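Local coordinates for scarecrow-like protein 3 (Arabidopsis thaliana, PDB 6KPB) that probably acts as a transcription factor in plant development, a GRAS-family regulator that forms a homodimer and binds the zinc finger protein JACKDAW/IDD10, at residues E141-R155 / A440-F453. Residues are numbered along the deposited sequence; the frame is centred on the assembly and turned at random.
Sequences EMFPILKVSYLLTNR and AMLQARRLLQGCGF
L151 fits as a knob into the hole formed by A440, Q443, A444 and L447, joining two antiparallel helices on the Rossmann-like core of the GRAS domain. Helix 145-155 and helix 440-448, from the predicted VHIID and SAW regions, respectively, run with their axes 9.4 Å apart at 161°. L151 carries CG anti to the backbone N (chi1 -165°); its CD2 meets the A440 carbonyl oxygen and the Q443 side chain, while CD1 meets the tip of L447, 4.2 Å from L447 CD2. Alanines face branched side chains along the seam: V148 CG1 lies 3.9 Å from A444 CB, and one turn on L152 CD2 rests 3.5 Å from A440 O, with A440 CB and M441 SD beside it. Strand 464-469 packs against the same residues, its I467 touching V148 and its A465 touching both L152 and M441.

L447 CD2 also reaches back over the first helical turn, where it packs 3.6 Å from K147 CB. At the other end R155, its chain bent at chi2 and chi3, lays CB and CG against A440 CB. The R155 and Q443 side chains cross at about a right angle, their guanidinium and amide planes 65° apart, and Q443 OE1 lies at the guanidinium edge.

Past helix 440-448, the type II turn G450-F453 brings the F453 ring against P144, the N-cap residue of helix 145-155. P144 CG also touches L448 CD2. F453 CG, anti to the carbonyl carbon and beside the backbone N, sets the ring against the proline. C451 O lies more loosely over one face of this ring; P144 packs over the opposite face as a CH-pi contact, its CB 3.4 Å from the F453 ring centroid and almost on the ring normal.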
loop_
_atom_site.group_PDB
_atom_site.type_symbol
_atom_site.label_atom_id
_atom_site.label_comp_id
_atom_site.label_asym_id
_atom_site.label_seq_id
_atom_site.Cartn_x
_atom_site.Cartn_y
_atom_site.Cartn_z
ATOM N N GLU A 141 -2.786 -20.940 12.170
ATOM C CA GLU A 141 -3.353 -22.149 11.584
ATOM C C GLU A 141 -2.390 -22.905 10.680
ATOM O O GLU A 141 -2.480 -24.134 10.597
ATOM C CB GLU A 141 -4.621 -21.812 10.791
ATOM C CG GLU A 141 -5.696 -21.124 11.616
ATOM C CD GLU A 141 -7.099 -21.531 11.208
ATOM O OE1 GLU A 141 -7.761 -22.242 11.993
ATOM O OE2 GLU A 141 -7.538 -21.147 10.103
ATOM N N MET A 142 -1.476 -22.215 9.999
ATOM C CA MET A 142 -0.528 -22.891 9.122
ATOM C C MET A 142 0.712 -23.385 9.854
ATOM O O MET A 142 1.421 -24.252 9.328
ATOM C CB MET A 142 -0.116 -21.963 7.974
ATOM C CG MET A 142 -1.291 -21.438 7.161
ATOM S SD MET A 142 -0.806 -20.278 5.873
ATOM C CE MET A 142 -0.103 -21.404 4.670
ATOM N N PHE A 143 0.987 -22.865 11.049
ATOM C CA PHE A 143 2.108 -23.296 11.864
ATOM C C PHE A 143 1.618 -23.763 13.230
ATOM O O PHE A 143 0.609 -23.262 13.734
ATOM C CB PHE A 143 3.131 -22.167 12.051
ATOM C CG PHE A 143 3.824 -21.763 10.782
ATOM C CD1 PHE A 143 3.268 -20.811 9.945
ATOM C CD2 PHE A 143 5.036 -22.333 10.428
ATOM C CE1 PHE A 143 3.903 -20.438 8.778
ATOM C CE2 PHE A 143 5.677 -21.966 9.261
ATOM C CZ PHE A 143 5.110 -21.016 8.435
ATOM N N PRO A 144 2.301 -24.725 13.845
ATOM C CA PRO A 144 1.932 -25.178 15.192
ATOM C C PRO A 144 2.592 -24.406 16.325
ATOM O O PRO A 144 2.480 -24.833 17.477
ATOM C CB PRO A 144 2.425 -26.630 15.186
ATOM C CG PRO A 144 3.665 -26.566 14.355
ATOM C CD PRO A 144 3.414 -25.517 13.288
ATOM N N ILE A 145 3.269 -23.295 16.024
ATOM C CA ILE A 145 4.046 -22.587 17.039
ATOM C C ILE A 145 3.140 -22.093 18.158
ATOM O O ILE A 145 3.378 -22.363 19.341
ATOM C CB ILE A 145 4.825 -21.424 16.403
ATOM C CG1 ILE A 145 5.694 -21.921 15.242
ATOM C CG2 ILE A 145 5.650 -20.708 17.456
ATOM C CD1 ILE A 145 6.681 -22.995 15.624
ATOM N N LEU A 146 2.085 -21.360 17.799
ATOM C CA LEU A 146 1.243 -20.729 18.809
ATOM C C LEU A 146 0.409 -21.756 19.567
ATOM O O LEU A 146 0.188 -21.610 20.775
ATOM C CB LEU A 146 0.347 -19.677 18.157
ATOM C CG LEU A 146 1.061 -18.389 17.744
ATOM C CD1 LEU A 146 0.101 -17.439 17.052
ATOM C CD2 LEU A 146 1.682 -17.725 18.962
ATOM N N LYS A 147 -0.065 -22.798 18.879
ATOM C CA LYS A 147 -0.841 -23.834 19.554
ATOM C C LYS A 147 -0.014 -24.526 20.632
ATOM O O LYS A 147 -0.514 -24.796 21.731
ATOM C CB LYS A 147 -1.355 -24.855 18.540
ATOM C CG LYS A 147 -2.409 -24.326 17.577
ATOM C CD LYS A 147 -2.637 -25.318 16.443
ATOM C CE LYS A 147 -3.592 -24.776 15.385
ATOM N NZ LYS A 147 -5.013 -25.091 15.695
ATOM N N VAL A 148 1.253 -24.824 20.337
ATOM C CA VAL A 148 2.129 -25.430 21.334
ATOM C C VAL A 148 2.391 -24.452 22.472
ATOM O O VAL A 148 2.309 -24.811 23.654
ATOM C CB VAL A 148 3.442 -25.901 20.682
ATOM C CG1 VAL A 148 4.454 -26.293 21.750
ATOM C CG2 VAL A 148 3.181 -27.067 19.741
ATOM N N SER A 149 2.709 -23.200 22.130
ATOM C CA SER A 149 2.929 -22.175 23.144
ATOM C C SER A 149 1.703 -22.016 24.036
ATOM O O SER A 149 1.809 -22.048 25.267
ATOM C CB SER A 149 3.288 -20.848 22.473
ATOM O OG SER A 149 3.432 -19.810 23.428
ATOM N N TYR A 150 0.524 -21.861 23.428
ATOM C CA TYR A 150 -0.699 -21.688 24.208
ATOM C C TYR A 150 -0.949 -22.879 25.124
ATOM O O TYR A 150 -1.299 -22.706 26.298
ATOM C CB TYR A 150 -1.891 -21.474 23.277
ATOM C CG TYR A 150 -1.841 -20.181 22.493
ATOM C CD1 TYR A 150 -1.022 -19.131 22.893
ATOM C CD2 TYR A 150 -2.616 -20.010 21.353
ATOM C CE1 TYR A 150 -0.979 -17.948 22.179
ATOM C CE2 TYR A 150 -2.579 -18.833 20.633
ATOM C CZ TYR A 150 -1.759 -17.807 21.048
ATOM O OH TYR A 150 -1.724 -16.635 20.329
ATOM N N LEU A 151 -0.770 -24.096 24.607
ATOM C CA LEU A 151 -0.989 -25.289 25.420
ATOM C C LEU A 151 -0.042 -25.317 26.615
ATOM O O LEU A 151 -0.464 -25.560 27.751
ATOM C CB LEU A 151 -0.818 -26.543 24.560
ATOM C CG LEU A 151 -1.313 -27.903 25.065
ATOM C CD1 LEU A 151 -1.473 -28.854 23.885
ATOM C CD2 LEU A 151 -0.378 -28.517 26.104
ATOM N N LEU A 152 1.248 -25.073 26.374
ATOM C CA LEU A 152 2.232 -25.156 27.449
ATOM C C LEU A 152 2.026 -24.057 28.484
ATOM O O LEU A 152 2.119 -24.310 29.691
ATOM C CB LEU A 152 3.645 -25.091 26.870
ATOM C CG LEU A 152 4.111 -26.327 26.094
ATOM C CD1 LEU A 152 5.444 -26.072 25.398
ATOM C CD2 LEU A 152 4.205 -27.526 27.028
ATOM N N THR A 153 1.741 -22.832 28.035
ATOM C CA THR A 153 1.594 -21.725 28.974
ATOM C C THR A 153 0.297 -21.836 29.769
ATOM O O THR A 153 0.261 -21.485 30.954
ATOM C CB THR A 153 1.654 -20.389 28.233
ATOM O OG1 THR A 153 0.585 -20.318 27.284
ATOM C CG2 THR A 153 2.983 -20.241 27.508
ATOM N N ASN A 154 -0.779 -22.317 29.137
ATOM C CA ASN A 154 -2.030 -22.505 29.869
ATOM C C ASN A 154 -1.882 -23.565 30.955
ATOM O O ASN A 154 -2.427 -23.412 32.054
ATOM C CB ASN A 154 -3.158 -22.876 28.907
ATOM C CG ASN A 154 -3.619 -21.699 28.066
ATOM O OD1 ASN A 154 -3.247 -20.554 28.321
ATOM N ND2 ASN A 154 -4.443 -21.977 27.061
ATOM N N ARG A 155 -1.149 -24.644 30.667
ATOM C CA ARG A 155 -0.890 -25.656 31.688
ATOM C C ARG A 155 -0.085 -25.075 32.844
ATOM O O ARG A 155 -0.380 -25.344 34.015
ATOM C CB ARG A 155 -0.160 -26.848 31.074
ATOM C CG ARG A 155 -1.058 -27.817 30.324
ATOM C CD ARG A 155 -1.782 -28.750 31.283
ATOM N NE ARG A 155 -3.232 -28.619 31.187
ATOM C CZ ARG A 155 -3.972 -29.191 30.243
ATOM N NH1 ARG A 155 -3.395 -29.931 29.305
ATOM N NH2 ARG A 155 -5.286 -29.019 30.231
ATOM N N ALA A 440 2.529 -32.005 30.036
ATOM C CA ALA A 440 2.254 -30.896 29.130
ATOM C C ALA A 440 3.161 -30.967 27.909
ATOM O O ALA A 440 2.724 -30.702 26.782
ATOM C CB ALA A 440 2.426 -29.562 29.855
ATOM N N MET A 441 4.428 -31.333 28.115
ATOM C CA MET A 441 5.334 -31.559 26.995
ATOM C C MET A 441 4.855 -32.717 26.128
ATOM O O MET A 441 4.952 -32.664 24.897
ATOM C CB MET A 441 6.747 -31.828 27.511
ATOM C CG MET A 441 7.370 -30.658 28.246
ATOM S SD MET A 441 7.965 -29.385 27.121
ATOM C CE MET A 441 9.395 -30.209 26.426
ATOM N N LEU A 442 4.333 -33.773 26.756
ATOM C CA LEU A 442 3.819 -34.906 25.997
ATOM C C LEU A 442 2.603 -34.510 25.171
ATOM O O LEU A 442 2.461 -34.934 24.017
ATOM C CB LEU A 442 3.476 -36.057 26.943
ATOM C CG LEU A 442 3.056 -37.370 26.284
ATOM C CD1 LEU A 442 4.214 -37.965 25.494
ATOM C CD2 LEU A 442 2.547 -38.356 27.324
ATOM N N GLN A 443 1.714 -33.693 25.743
ATOM C CA GLN A 443 0.553 -33.224 24.992
ATOM C C GLN A 443 0.972 -32.350 23.818
ATOM O O GLN A 443 0.367 -32.411 22.741
ATOM C CB GLN A 443 -0.400 -32.462 25.914
ATOM C CG GLN A 443 -1.402 -33.348 26.631
ATOM C CD GLN A 443 -2.137 -32.626 27.742
ATOM O OE1 GLN A 443 -1.986 -31.416 27.920
ATOM N NE2 GLN A 443 -2.935 -33.368 28.501
ATOM N N ALA A 444 2.010 -31.534 24.005
ATOM C CA ALA A 444 2.489 -30.689 22.918
ATOM C C ALA A 444 3.092 -31.524 21.794
ATOM O O ALA A 444 2.925 -31.197 20.614
ATOM C CB ALA A 444 3.501 -29.679 23.451
ATOM N N ARG A 445 3.790 -32.610 22.139
ATOM C CA ARG A 445 4.325 -33.496 21.109
ATOM C C ARG A 445 3.207 -34.188 20.341
ATOM O O ARG A 445 3.280 -34.323 19.113
ATOM C CB ARG A 445 5.263 -34.532 21.730
ATOM C CG ARG A 445 6.537 -33.969 22.337
ATOM C CD ARG A 445 7.522 -35.093 22.626
ATOM N NE ARG A 445 8.221 -34.907 23.893
ATOM C CZ ARG A 445 9.446 -34.406 24.005
ATOM N NH1 ARG A 445 10.116 -34.039 22.922
ATOM N NH2 ARG A 445 10.002 -34.276 25.201
ATOM N N ARG A 446 2.166 -34.642 21.047
ATOM C CA ARG A 446 1.013 -35.240 20.378
ATOM C C ARG A 446 0.331 -34.246 19.449
ATOM O O ARG A 446 -0.177 -34.633 18.391
ATOM C CB ARG A 446 0.018 -35.762 21.412
ATOM C CG ARG A 446 0.423 -37.071 22.062
ATOM C CD ARG A 446 -0.379 -37.331 23.326
ATOM N NE ARG A 446 -0.143 -38.673 23.852
ATOM C CZ ARG A 446 -0.427 -39.049 25.095
ATOM N NH1 ARG A 446 -0.949 -38.179 25.950
ATOM N NH2 ARG A 446 -0.180 -40.292 25.487
ATOM N N LEU A 447 0.304 -32.968 19.831
ATOM C CA LEU A 447 -0.207 -31.937 18.937
ATOM C C LEU A 447 0.570 -31.916 17.628
ATOM O O LEU A 447 -0.013 -31.727 16.554
ATOM C CB LEU A 447 -0.134 -30.574 19.624
ATOM C CG LEU A 447 -1.178 -29.513 19.278
ATOM C CD1 LEU A 447 -2.530 -29.908 19.845
ATOM C CD2 LEU A 447 -0.744 -28.165 19.823
ATOM N N LEU A 448 1.889 -32.120 17.692
ATOM C CA LEU A 448 2.705 -32.135 16.483
ATOM C C LEU A 448 2.424 -33.347 15.605
ATOM O O LEU A 448 2.813 -33.348 14.431
ATOM C CB LEU A 448 4.189 -32.090 16.847
ATOM C CG LEU A 448 4.732 -30.773 17.399
ATOM C CD1 LEU A 448 6.165 -30.933 17.862
ATOM C CD2 LEU A 448 4.641 -29.700 16.338
ATOM N N GLN A 449 1.771 -34.375 16.141
ATOM C CA GLN A 449 1.321 -35.503 15.339
ATOM C C GLN A 449 0.062 -35.182 14.545
ATOM O O GLN A 449 -0.506 -36.081 13.916
ATOM C CB GLN A 449 1.077 -36.725 16.230
ATOM N N GLY A 450 -0.377 -33.922 14.562
ATOM C CA GLY A 450 -1.542 -33.509 13.817
ATOM C C GLY A 450 -1.275 -33.391 12.330
ATOM O O GLY A 450 -0.152 -33.542 11.846
ATOM N N CYS A 451 -2.347 -33.108 11.595
ATOM C CA CYS A 451 -2.271 -33.034 10.142
ATOM C C CYS A 451 -1.388 -31.865 9.721
ATOM O O CYS A 451 -1.648 -30.714 10.087
ATOM C CB CYS A 451 -3.673 -32.891 9.551
ATOM S SG CYS A 451 -3.748 -33.000 7.746
ATOM N N GLY A 452 -0.339 -32.164 8.959
ATOM C CA GLY A 452 0.539 -31.138 8.437
ATOM C C GLY A 452 1.570 -30.604 9.406
ATOM O O GLY A 452 2.203 -29.587 9.105
ATOM N N PHE A 453 1.765 -31.250 10.554
ATOM C CA PHE A 453 2.744 -30.806 11.538
ATOM C C PHE A 453 3.935 -31.750 11.652
ATOM O O PHE A 453 4.746 -31.601 12.572
ATOM C CB PHE A 453 2.079 -30.624 12.902
ATOM C CG PHE A 453 1.179 -29.425 12.980
ATOM C CD1 PHE A 453 1.397 -28.328 12.163
ATOM C CD2 PHE A 453 0.120 -29.391 13.872
ATOM C CE1 PHE A 453 0.571 -27.219 12.230
ATOM C CE2 PHE A 453 -0.708 -28.285 13.944
ATOM C CZ PHE A 453 -0.481 -27.198 13.122
#